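Local coordinates for protein fimbrium subunit Fim1C (Bacteroides vulgatus, PDB 4QB7) that is probably a component of the fimbrium tip, part of the filamentous surface appendages that mediate cell adhesion and biofilm formation, at residues T184-F189 against I293-T298; F189-K194 against W243-S248; K90-A95 against I148-N153. All blocks are in the same frame, centred on the assembly; numbering follows the deposited sequence.

Contact 1 of 3, residues T184-F189 against I293-T298; sequences TDTKIF and IVTKVT
Thr186-Ile188 and Ile293-Thr295 pair as neighbouring antiparallel strands in the sheet that holds strands 186-196 and 286-296, just before the chain turns a corner at Val297 on its way to strand 301-313. Lys187 and Val294 form the hydrogen-bonded pair: Lys187 N gives to Val294 O at 2.8 Å, and Val294 N returns the bond to Lys187 O at 2.8 Å. Two residues on, Lys296 N reaches Asp185 O, 2.8 Å away, which extends the ladder past the start of strand 186-196.

The non-hydrogen-bonded pairs send their side chains to one face. Thr186 OG1 and Thr295 OG1 are hydrogen-bonded at 3.2 Å, and either hydroxyl could be the donor. With Thr186 OG1 beside the backbone N (chi1 -66°), CG2 is left anti to it and touches Ile293 CG2 at 3.7 Å. Threonine suits this place because one branch is polar and the other oily. Ile188 and Ile293 then run side by side, pointing the same way, with Ile293 also resting on Ile307 of the next strand.

On the other face, Val294 CG2 sits at the edge of the Phe189 ring, 3.7 Å from Phe189 CD2. The side chains of Asp185 and Lys296 cross at the end of the ladder, but Asp185 OD1 and Lys296 NZ stay 5.2 Å apart, too far for an ion pair. Hydrogen-bonded and non-hydrogen-bonded pairs thus alternate as in any antiparallel ladder, consistent with the all-beta architecture of the fimbrillin family, which belongs to the transthyretin clan.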
loop_
_atom_site.group_PDB
_atom_site.type_symbol
_atom_site.label_atom_id
_atom_site.label_comp_id
_atom_site.label_asym_id
_atom_site.label_seq_id
_atom_site.Cartn_x
_atom_site.Cartn_y
_atom_site.Cartn_z
ATOM N N THR A 184 29.559 16.132 20.090
ATOM C CA THR A 184 29.318 15.133 21.116
ATOM C C THR A 184 28.254 15.555 22.130
ATOM O O THR A 184 27.648 14.692 22.766
ATOM C CB THR A 184 30.649 14.818 21.842
ATOM O OG1 THR A 184 31.208 16.001 22.432
ATOM C CG2 THR A 184 31.670 14.149 20.939
ATOM N N ASP A 185 28.027 16.866 22.277
ATOM C CA ASP A 185 27.172 17.444 23.307
ATOM C C ASP A 185 25.755 17.841 22.864
ATOM O O ASP A 185 25.018 18.419 23.680
ATOM C CB ASP A 185 27.887 18.657 23.891
ATOM C CG ASP A 185 28.890 18.301 24.977
ATOM O OD1 ASP A 185 29.441 17.150 24.937
ATOM O OD2 ASP A 185 29.125 19.166 25.884
ATOM N N THR A 186 25.366 17.528 21.610
ATOM C CA THR A 186 24.043 17.854 21.093
ATOM C C THR A 186 23.488 16.661 20.328
ATOM O O THR A 186 24.232 15.995 19.571
ATOM C CB THR A 186 24.093 19.128 20.245
ATOM O OG1 THR A 186 24.419 20.218 21.109
ATOM C CG2 THR A 186 22.777 19.439 19.561
ATOM N N LYS A 187 22.176 16.360 20.572
ATOM C CA LYS A 187 21.472 15.272 19.889
ATOM C C LYS A 187 20.088 15.754 19.450
ATOM O O LYS A 187 19.581 16.737 19.993
ATOM C CB LYS A 187 21.409 14.011 20.785
ATOM C CG LYS A 187 22.823 13.468 21.104
ATOM C CD LYS A 187 22.877 12.166 21.814
ATOM C CE LYS A 187 24.301 11.748 22.102
ATOM N NZ LYS A 187 25.075 11.456 20.859
ATOM N N ILE A 188 19.530 15.142 18.401
ATOM C CA ILE A 188 18.184 15.467 17.914
ATOM C C ILE A 188 17.342 14.218 18.084
ATOM O O ILE A 188 17.755 13.129 17.653
ATOM C CB ILE A 188 18.091 16.004 16.447
ATOM C CG1 ILE A 188 18.930 17.228 16.227
ATOM C CG2 ILE A 188 16.614 16.297 16.033
ATOM C CD1 ILE A 188 18.926 17.647 14.784
ATOM N N PHE A 189 16.148 14.385 18.669
ATOM C CA PHE A 189 15.189 13.299 18.889
ATOM C C PHE A 189 13.839 13.623 18.261
ATOM O O PHE A 189 13.295 14.702 18.509
ATOM C CB PHE A 189 15.023 13.031 20.388
ATOM C CG PHE A 189 16.293 12.632 21.092
ATOM C CD1 PHE A 189 16.727 11.308 21.083
ATOM C CD2 PHE A 189 17.052 13.573 21.780
ATOM C CE1 PHE A 189 17.907 10.941 21.741
ATOM C CE2 PHE A 189 18.218 13.200 22.454
ATOM C CZ PHE A 189 18.623 11.885 22.449
ATOM N N ILE A 293 15.969 19.238 20.346
ATOM C CA ILE A 293 17.418 19.427 20.172
ATOM C C ILE A 293 17.977 19.536 21.574
ATOM O O ILE A 293 17.684 20.499 22.282
ATOM C CB ILE A 293 17.798 20.608 19.249
ATOM C CG1 ILE A 293 17.007 20.530 17.908
ATOM C CG2 ILE A 293 19.344 20.644 19.014
ATOM C CD1 ILE A 293 17.050 21.792 17.119
ATOM N N VAL A 294 18.665 18.483 22.018
ATOM C CA VAL A 294 19.141 18.340 23.398
ATOM C C VAL A 294 20.620 18.588 23.482
ATOM O O VAL A 294 21.383 17.865 22.858
ATOM C CB VAL A 294 18.781 16.918 23.925
ATOM C CG1 VAL A 294 19.262 16.706 25.358
ATOM C CG2 VAL A 294 17.291 16.660 23.806
ATOM N N THR A 295 21.018 19.598 24.262
ATOM C CA THR A 295 22.415 19.964 24.513
ATOM C C THR A 295 22.774 19.627 25.970
ATOM O O THR A 295 22.042 19.998 26.885
ATOM C CB THR A 295 22.684 21.441 24.175
ATOM O OG1 THR A 295 22.259 21.726 22.842
ATOM C CG2 THR A 295 24.143 21.822 24.330
ATOM N N LYS A 296 23.923 18.953 26.174
ATOM C CA LYS A 296 24.443 18.565 27.485
ATOM C C LYS A 296 24.813 19.767 28.349
ATOM O O LYS A 296 25.456 20.703 27.865
ATOM C CB LYS A 296 25.680 17.667 27.312
ATOM C CG LYS A 296 26.357 17.242 28.599
ATOM C CD LYS A 296 27.409 16.196 28.353
ATOM C CE LYS A 296 28.143 15.846 29.619
ATOM N NZ LYS A 296 28.998 14.652 29.440
ATOM N N VAL A 297 24.424 19.725 29.630
ATOM C CA VAL A 297 24.835 20.713 30.612
ATOM C C VAL A 297 25.697 19.931 31.611
ATOM O O VAL A 297 26.871 20.254 31.786
ATOM C CB VAL A 297 23.675 21.507 31.236
ATOM C CG1 VAL A 297 24.173 22.362 32.404
ATOM C CG2 VAL A 297 23.007 22.390 30.178
ATOM N N THR A 298 25.146 18.846 32.188
ATOM C CA THR A 298 25.862 17.908 33.053
ATOM C C THR A 298 25.421 16.517 32.611
ATOM O O THR A 298 24.637 16.400 31.670
ATOM C CB THR A 298 25.669 18.179 34.570
ATOM O OG1 THR A 298 24.430 17.655 35.059
ATOM C CG2 THR A 298 25.828 19.623 34.952
#

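Contact 2 of 3, residues F189-K194 against W243-S248; sequences FVTGLK and WGYNKS. With SO4 (sulfate ion), chain F; SO4 (sulfate ion), chain K; SO4 (sulfate ion), chain C.
Two first torsions set the rings over each other: Tyr245 CG is trans to its own N (chi1 179°), while Phe189 CG stands beside its N (chi1 -60°). The rings form an offset stack, centroids 4.6 Å apart and planes 17° from parallel, with Tyr245 CE2 lying over one face of the Phe189 ring, toward its rim. The two side chains run past each other in opposite directions, which carries the phenol end back over the strand, where Tyr245 OH is 3.4 Å from Phe189 CB and equally 3.4 Å from Thr191 CG2. Tyrosine suits the place by offering a flat ring for the stack and a hydroxyl that bonds Asp292 OD2 on strand 286-296. A leucine at Tyr245 would probably cost the stack and leave the Asp292 carboxylate without this hydroxyl.

Thr191 turns its methyl toward the loop, meeting Lys247 CG at 3.9 Å. Ser248 N binds O1 of one sulfate at 2.8 Å, and Asn246 N holds O3 of another at 2.8 Å. No hydrogen bond joins the two segments directly: ring stacking and methyl contacts hold the loop to the strand, while its backbone N-H groups bind anions that probably came from the crystallisation liquor.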
loop_
_atom_site.group_PDB
_atom_site.type_symbol
_atom_site.label_atom_id
_atom_site.label_comp_id
_atom_site.label_asym_id
_atom_site.label_seq_id
_atom_site.Cartn_x
_atom_site.Cartn_y
_atom_site.Cartn_z
ATOM N N PHE A 189 16.148 14.385 18.669
ATOM C CA PHE A 189 15.189 13.299 18.889
ATOM C C PHE A 189 13.839 13.623 18.261
ATOM O O PHE A 189 13.295 14.702 18.509
ATOM C CB PHE A 189 15.023 13.031 20.388
ATOM C CG PHE A 189 16.293 12.632 21.092
ATOM C CD1 PHE A 189 16.727 11.308 21.083
ATOM C CD2 PHE A 189 17.052 13.573 21.780
ATOM C CE1 PHE A 189 17.907 10.941 21.741
ATOM C CE2 PHE A 189 18.218 13.200 22.454
ATOM C CZ PHE A 189 18.623 11.885 22.449
ATOM N N VAL A 190 13.303 12.711 17.440
ATOM C CA VAL A 190 11.980 12.922 16.845
ATOM C C VAL A 190 10.965 12.256 17.787
ATOM O O VAL A 190 11.179 11.115 18.228
ATOM C CB VAL A 190 11.897 12.439 15.381
ATOM C CG1 VAL A 190 10.448 12.414 14.879
ATOM C CG2 VAL A 190 12.771 13.313 14.484
ATOM N N THR A 191 9.901 12.999 18.156
ATOM C CA THR A 191 8.916 12.539 19.142
ATOM C C THR A 191 7.500 12.419 18.566
ATOM O O THR A 191 6.623 11.824 19.196
ATOM C CB THR A 191 8.916 13.528 20.320
ATOM O OG1 THR A 191 8.643 14.833 19.805
ATOM C CG2 THR A 191 10.264 13.582 21.052
ATOM N N GLY A 192 7.263 13.007 17.406
ATOM C CA GLY A 192 5.933 12.992 16.812
ATOM C C GLY A 192 5.951 13.249 15.323
ATOM O O GLY A 192 6.888 13.858 14.804
ATOM N N LEU A 193 4.917 12.769 14.636
ATOM C CA LEU A 193 4.754 12.913 13.196
ATOM C C LEU A 193 3.282 12.757 12.836
ATOM O O LEU A 193 2.620 11.834 13.311
ATOM C CB LEU A 193 5.608 11.887 12.420
ATOM C CG LEU A 193 5.688 12.088 10.906
ATOM C CD1 LEU A 193 6.659 13.179 10.536
ATOM C CD2 LEU A 193 6.110 10.850 10.239
ATOM N N LYS A 194 2.776 13.691 12.022
ATOM C CA LYS A 194 1.418 13.697 11.495
ATOM C C LYS A 194 1.475 13.855 9.982
ATOM O O LYS A 194 2.395 14.508 9.475
ATOM C CB LYS A 194 0.577 14.842 12.104
ATOM C CG LYS A 194 0.166 14.672 13.544
ATOM C CD LYS A 194 -0.578 15.882 13.993
ATOM C CE LYS A 194 -1.027 15.818 15.429
ATOM N NZ LYS A 194 -2.446 16.260 15.574
ATOM N N TRP A 243 21.438 12.629 29.377
ATOM C CA TRP A 243 21.652 13.861 30.155
ATOM C C TRP A 243 20.357 14.408 30.764
ATOM O O TRP A 243 20.108 15.599 30.681
ATOM C CB TRP A 243 22.313 14.962 29.269
ATOM C CG TRP A 243 23.431 14.493 28.391
ATOM C CD1 TRP A 243 24.527 13.777 28.771
ATOM C CD2 TRP A 243 23.589 14.757 26.990
ATOM N NE1 TRP A 243 25.343 13.544 27.685
ATOM C CE2 TRP A 243 24.806 14.157 26.585
ATOM C CE3 TRP A 243 22.825 15.452 26.033
ATOM C CZ2 TRP A 243 25.270 14.223 25.268
ATOM C CZ3 TRP A 243 23.291 15.520 24.728
ATOM C CH2 TRP A 243 24.489 14.895 24.353
ATOM N N GLY A 244 19.543 13.542 31.352
ATOM C CA GLY A 244 18.249 13.910 31.924
ATOM C C GLY A 244 17.080 13.825 30.959
ATOM O O GLY A 244 15.925 13.784 31.388
ATOM N N TYR A 245 17.357 13.810 29.648
ATOM C CA TYR A 245 16.316 13.721 28.618
ATOM C C TYR A 245 15.799 12.296 28.586
ATOM O O TYR A 245 16.589 11.391 28.349
ATOM C CB TYR A 245 16.846 14.181 27.238
ATOM C CG TYR A 245 15.816 14.086 26.134
ATOM C CD1 TYR A 245 14.928 15.133 25.887
ATOM C CD2 TYR A 245 15.699 12.934 25.354
ATOM C CE1 TYR A 245 13.988 15.055 24.860
ATOM C CE2 TYR A 245 14.744 12.837 24.348
ATOM C CZ TYR A 245 13.911 13.909 24.088
ATOM O OH TYR A 245 13.011 13.830 23.065
ATOM N N ASN A 246 14.502 12.082 28.855
ATOM C CA ASN A 246 13.975 10.731 28.888
ATOM C C ASN A 246 12.587 10.569 28.230
ATOM O O ASN A 246 11.787 9.704 28.618
ATOM C CB ASN A 246 13.963 10.199 30.312
ATOM C CG ASN A 246 12.959 10.803 31.222
ATOM O OD1 ASN A 246 12.430 11.889 30.980
ATOM N ND2 ASN A 246 12.670 10.088 32.292
ATOM N N LYS A 247 12.370 11.295 27.161
ATOM C CA LYS A 247 11.156 11.230 26.360
ATOM C C LYS A 247 11.241 10.021 25.404
ATOM O O LYS A 247 12.313 9.738 24.881
ATOM C CB LYS A 247 11.040 12.583 25.603
ATOM C CG LYS A 247 9.787 12.822 24.801
ATOM C CD LYS A 247 8.618 13.317 25.614
ATOM C CE LYS A 247 7.421 13.376 24.699
ATOM N NZ LYS A 247 6.145 13.271 25.449
ATOM N N SER A 248 10.137 9.287 25.198
ATOM C CA SER A 248 10.078 8.171 24.229
ATOM C C SER A 248 10.235 8.805 22.851
ATOM O O SER A 248 9.449 9.703 22.495
ATOM C CB SER A 248 8.763 7.399 24.362
ATOM O OG SER A 248 8.624 6.332 23.436
HETATM S S SO4 F . 6.722 9.919 26.433
HETATM O O1 SO4 F . 8.047 9.606 26.957
HETATM O O2 SO4 F . 6.720 9.960 24.952
HETATM O O3 SO4 F . 5.785 8.880 26.874
HETATM O O4 SO4 F . 6.260 11.211 26.922
HETATM S S SO4 K . 5.601 15.131 21.131
HETATM O O1 SO4 K . 6.933 15.500 21.452
HETATM O O2 SO4 K . 4.757 16.268 21.424
HETATM O O3 SO4 K . 5.560 14.854 19.728
HETATM O O4 SO4 K . 5.201 13.929 21.921
HETATM S S SO4 C . 12.402 15.524 29.259
HETATM O O1 SO4 C . 13.241 16.676 28.848
HETATM O O2 SO4 C . 11.689 15.041 28.098
HETATM O O3 SO4 C . 13.326 14.477 29.695
HETATM O O4 SO4 C . 11.460 15.918 30.347
#

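Contact 3 of 3, residues K90-A95 against I148-N153; sequences KITFFA and IQDQTN. With SO4 (sulfate ion), chain I.
An irregular antiparallel pairing lets the loop Ile148-Gln151 follow strand 90-97 in a beta-sheet of the fimbrillin fold, along the edge that strand 141-143 pairs with further on, while strand 40-47 holds the other edge. Ile91 and Gln151 make the single bridge: Ile91 N gives to Gln151 O at 2.9 Å, and Gln151 N returns to Ile91 O at 2.8 Å. Phe93 N bonds to Ile148 O, but the loop has one residue more than the strand between these points.

The loop absorbs it at Asp150, whose backbone is left-handed (phi 53°, psi 50°). A threonine suits the facing position: with OG1 beside its backbone N (chi1 -77°), Thr92 accepts Asp150 N at 2.9 Å in a nearly straight bond, while CG2 rests on Gln149 CG. Asp150 CB packs on Lys90 CD, and Asp150 OD1 accepts a hydrogen bond from Trp52 N, at the start of helix 52-55. The aliphatic stem of Lys90 runs alongside Thr152 CG2, and its NZ goes on to a sulfate and Ser49 O.

Inward, Ile148 CD1 touches Phe93 CB at 3.8 Å, and Ile148 O meets the Phe93 ring at its edge. A water bridges the far end, donating to Phe93 O at 2.9 Å and accepting from Gln149 NE2 at 3.0 Å.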
loop_
_atom_site.group_PDB
_atom_site.type_symbol
_atom_site.label_atom_id
_atom_site.label_comp_id
_atom_site.label_asym_id
_atom_site.label_seq_id
_atom_site.Cartn_x
_atom_site.Cartn_y
_atom_site.Cartn_z
ATOM N N LYS A 90 -13.562 -19.832 -24.136
ATOM C CA LYS A 90 -12.436 -19.213 -23.436
ATOM C C LYS A 90 -12.844 -18.767 -22.036
ATOM O O LYS A 90 -14.037 -18.535 -21.794
ATOM C CB LYS A 90 -11.909 -18.018 -24.253
ATOM C CG LYS A 90 -11.235 -18.449 -25.564
ATOM C CD LYS A 90 -10.740 -17.291 -26.426
ATOM C CE LYS A 90 -10.113 -17.875 -27.661
ATOM N NZ LYS A 90 -9.838 -16.880 -28.725
ATOM N N ILE A 91 -11.864 -18.680 -21.104
ATOM C CA ILE A 91 -12.112 -18.183 -19.736
ATOM C C ILE A 91 -11.127 -17.065 -19.420
ATOM O O ILE A 91 -9.921 -17.216 -19.622
ATOM C CB ILE A 91 -12.099 -19.282 -18.623
ATOM C CG1 ILE A 91 -13.029 -20.475 -18.973
ATOM C CG2 ILE A 91 -12.505 -18.681 -17.261
ATOM C CD1 ILE A 91 -12.654 -21.689 -18.173
ATOM N N THR A 92 -11.660 -15.929 -18.955
ATOM C CA THR A 92 -10.883 -14.766 -18.562
ATOM C C THR A 92 -10.897 -14.692 -17.039
ATOM O O THR A 92 -11.959 -14.752 -16.400
ATOM C CB THR A 92 -11.392 -13.491 -19.253
ATOM O OG1 THR A 92 -10.926 -13.526 -20.588
ATOM C CG2 THR A 92 -10.842 -12.217 -18.621
ATOM N N PHE A 93 -9.698 -14.552 -16.470
ATOM C CA PHE A 93 -9.496 -14.502 -15.036
ATOM C C PHE A 93 -9.027 -13.132 -14.592
ATOM O O PHE A 93 -8.404 -12.391 -15.356
ATOM C CB PHE A 93 -8.477 -15.584 -14.610
ATOM C CG PHE A 93 -8.892 -17.001 -14.950
ATOM C CD1 PHE A 93 -8.613 -17.545 -16.200
ATOM C CD2 PHE A 93 -9.565 -17.791 -14.020
ATOM C CE1 PHE A 93 -9.025 -18.844 -16.524
ATOM C CE2 PHE A 93 -9.970 -19.089 -14.343
ATOM C CZ PHE A 93 -9.682 -19.615 -15.587
ATOM N N PHE A 94 -9.377 -12.804 -13.338
ATOM C CA PHE A 94 -8.966 -11.649 -12.536
ATOM C C PHE A 94 -8.766 -12.160 -11.122
ATOM O O PHE A 94 -9.394 -13.150 -10.736
ATOM C CB PHE A 94 -10.002 -10.500 -12.575
ATOM C CG PHE A 94 -10.300 -9.980 -13.955
ATOM C CD1 PHE A 94 -9.472 -9.035 -14.554
ATOM C CD2 PHE A 94 -11.404 -10.443 -14.665
ATOM C CE1 PHE A 94 -9.750 -8.562 -15.840
ATOM C CE2 PHE A 94 -11.689 -9.955 -15.946
ATOM C CZ PHE A 94 -10.848 -9.037 -16.530
ATOM N N ALA A 95 -7.920 -11.501 -10.346
ATOM C CA ALA A 95 -7.682 -11.919 -8.971
ATOM C C ALA A 95 -7.298 -10.721 -8.122
ATOM O O ALA A 95 -6.788 -9.740 -8.659
ATOM C CB ALA A 95 -6.585 -12.970 -8.924
ATOM N N ILE A 148 -3.802 -13.846 -18.500
ATOM C CA ILE A 148 -4.762 -14.714 -17.811
ATOM C C ILE A 148 -6.177 -14.462 -18.386
ATOM O O ILE A 148 -7.166 -14.933 -17.831
ATOM C CB ILE A 148 -4.713 -14.692 -16.271
ATOM C CG1 ILE A 148 -4.955 -13.286 -15.671
ATOM C CG2 ILE A 148 -3.417 -15.335 -15.790
ATOM C CD1 ILE A 148 -5.416 -13.302 -14.213
ATOM N N GLN A 149 -6.246 -13.766 -19.536
ATOM C CA GLN A 149 -7.459 -13.515 -20.315
ATOM C C GLN A 149 -7.477 -14.428 -21.525
ATOM O O GLN A 149 -6.410 -14.784 -22.057
ATOM C CB GLN A 149 -7.546 -12.058 -20.765
ATOM C CG GLN A 149 -7.425 -11.102 -19.616
ATOM C CD GLN A 149 -7.529 -9.658 -20.020
ATOM O OE1 GLN A 149 -7.586 -9.306 -21.206
ATOM N NE2 GLN A 149 -7.535 -8.791 -19.018
ATOM N N ASP A 150 -8.687 -14.820 -21.964
ATOM C CA ASP A 150 -8.910 -15.704 -23.130
ATOM C C ASP A 150 -8.108 -17.004 -23.011
ATOM O O ASP A 150 -7.391 -17.399 -23.938
ATOM C CB ASP A 150 -8.580 -14.982 -24.449
ATOM C CG ASP A 150 -9.506 -13.849 -24.799
ATOM O OD1 ASP A 150 -10.687 -13.876 -24.349
ATOM O OD2 ASP A 150 -9.073 -12.953 -25.542
ATOM N N GLN A 151 -8.233 -17.661 -21.858
ATOM C CA GLN A 151 -7.508 -18.900 -21.596
ATOM C C GLN A 151 -8.304 -20.125 -22.004
ATOM O O GLN A 151 -9.531 -20.170 -21.859
ATOM C CB GLN A 151 -7.131 -19.000 -20.110
ATOM C CG GLN A 151 -6.243 -17.846 -19.629
ATOM C CD GLN A 151 -4.840 -17.945 -20.185
ATOM O OE1 GLN A 151 -4.461 -17.239 -21.128
ATOM N NE2 GLN A 151 -4.028 -18.813 -19.599
ATOM N N THR A 152 -7.590 -21.097 -22.556
ATOM C CA THR A 152 -8.095 -22.427 -22.885
ATOM C C THR A 152 -7.184 -23.422 -22.161
ATOM O O THR A 152 -6.176 -23.029 -21.571
ATOM C CB THR A 152 -8.174 -22.690 -24.390
ATOM O OG1 THR A 152 -6.867 -22.885 -24.942
ATOM C CG2 THR A 152 -8.977 -21.644 -25.141
ATOM N N ASN A 153 -7.507 -24.698 -22.248
ATOM C CA ASN A 153 -6.719 -25.770 -21.666
ATOM C C ASN A 153 -5.298 -25.788 -22.255
ATOM O O ASN A 153 -4.385 -26.286 -21.613
ATOM C CB ASN A 153 -7.442 -27.094 -21.950
ATOM C CG ASN A 153 -6.708 -28.338 -21.520
ATOM O OD1 ASN A 153 -6.283 -28.495 -20.360
ATOM N ND2 ASN A 153 -6.529 -29.244 -22.468
HETATM S S SO4 I . -9.003 -13.511 -29.468
HETATM O O1 SO4 I . -7.730 -13.484 -28.734
HETATM O O2 SO4 I . -9.385 -12.165 -29.885
HETATM O O3 SO4 I . -8.836 -14.322 -30.670
HETATM O O4 SO4 I . -10.019 -14.090 -28.587
HETATM O O HOH W 1 -12.539 -15.087 -22.473
HETATM O O HOH W 2 -6.812 -10.309 -16.541
#

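How the contacts relate
From the N terminus, contact 3 comes first: it closes the loop from strand 90-97 to the segment ahead of strand 159-178, and is complete before the other two begin. Contact 1 then opens at strand 186-196 and closes only at strand 286-296. Within that long loop lies contact 2, which brings 243-248 back onto the same strand; the two share Phe189, and Val294 CG2 meets Tyr245 CD1 at 3.5 Å. Together they join two neighbouring strands of one sheet and lay a loop over them. Contact 3 sits on the opposite side of the chain's centre, its centre about 63 Å from that of contact 1, so contact 3 belongs to one end of the molecule and contacts 1 and 2 to the other.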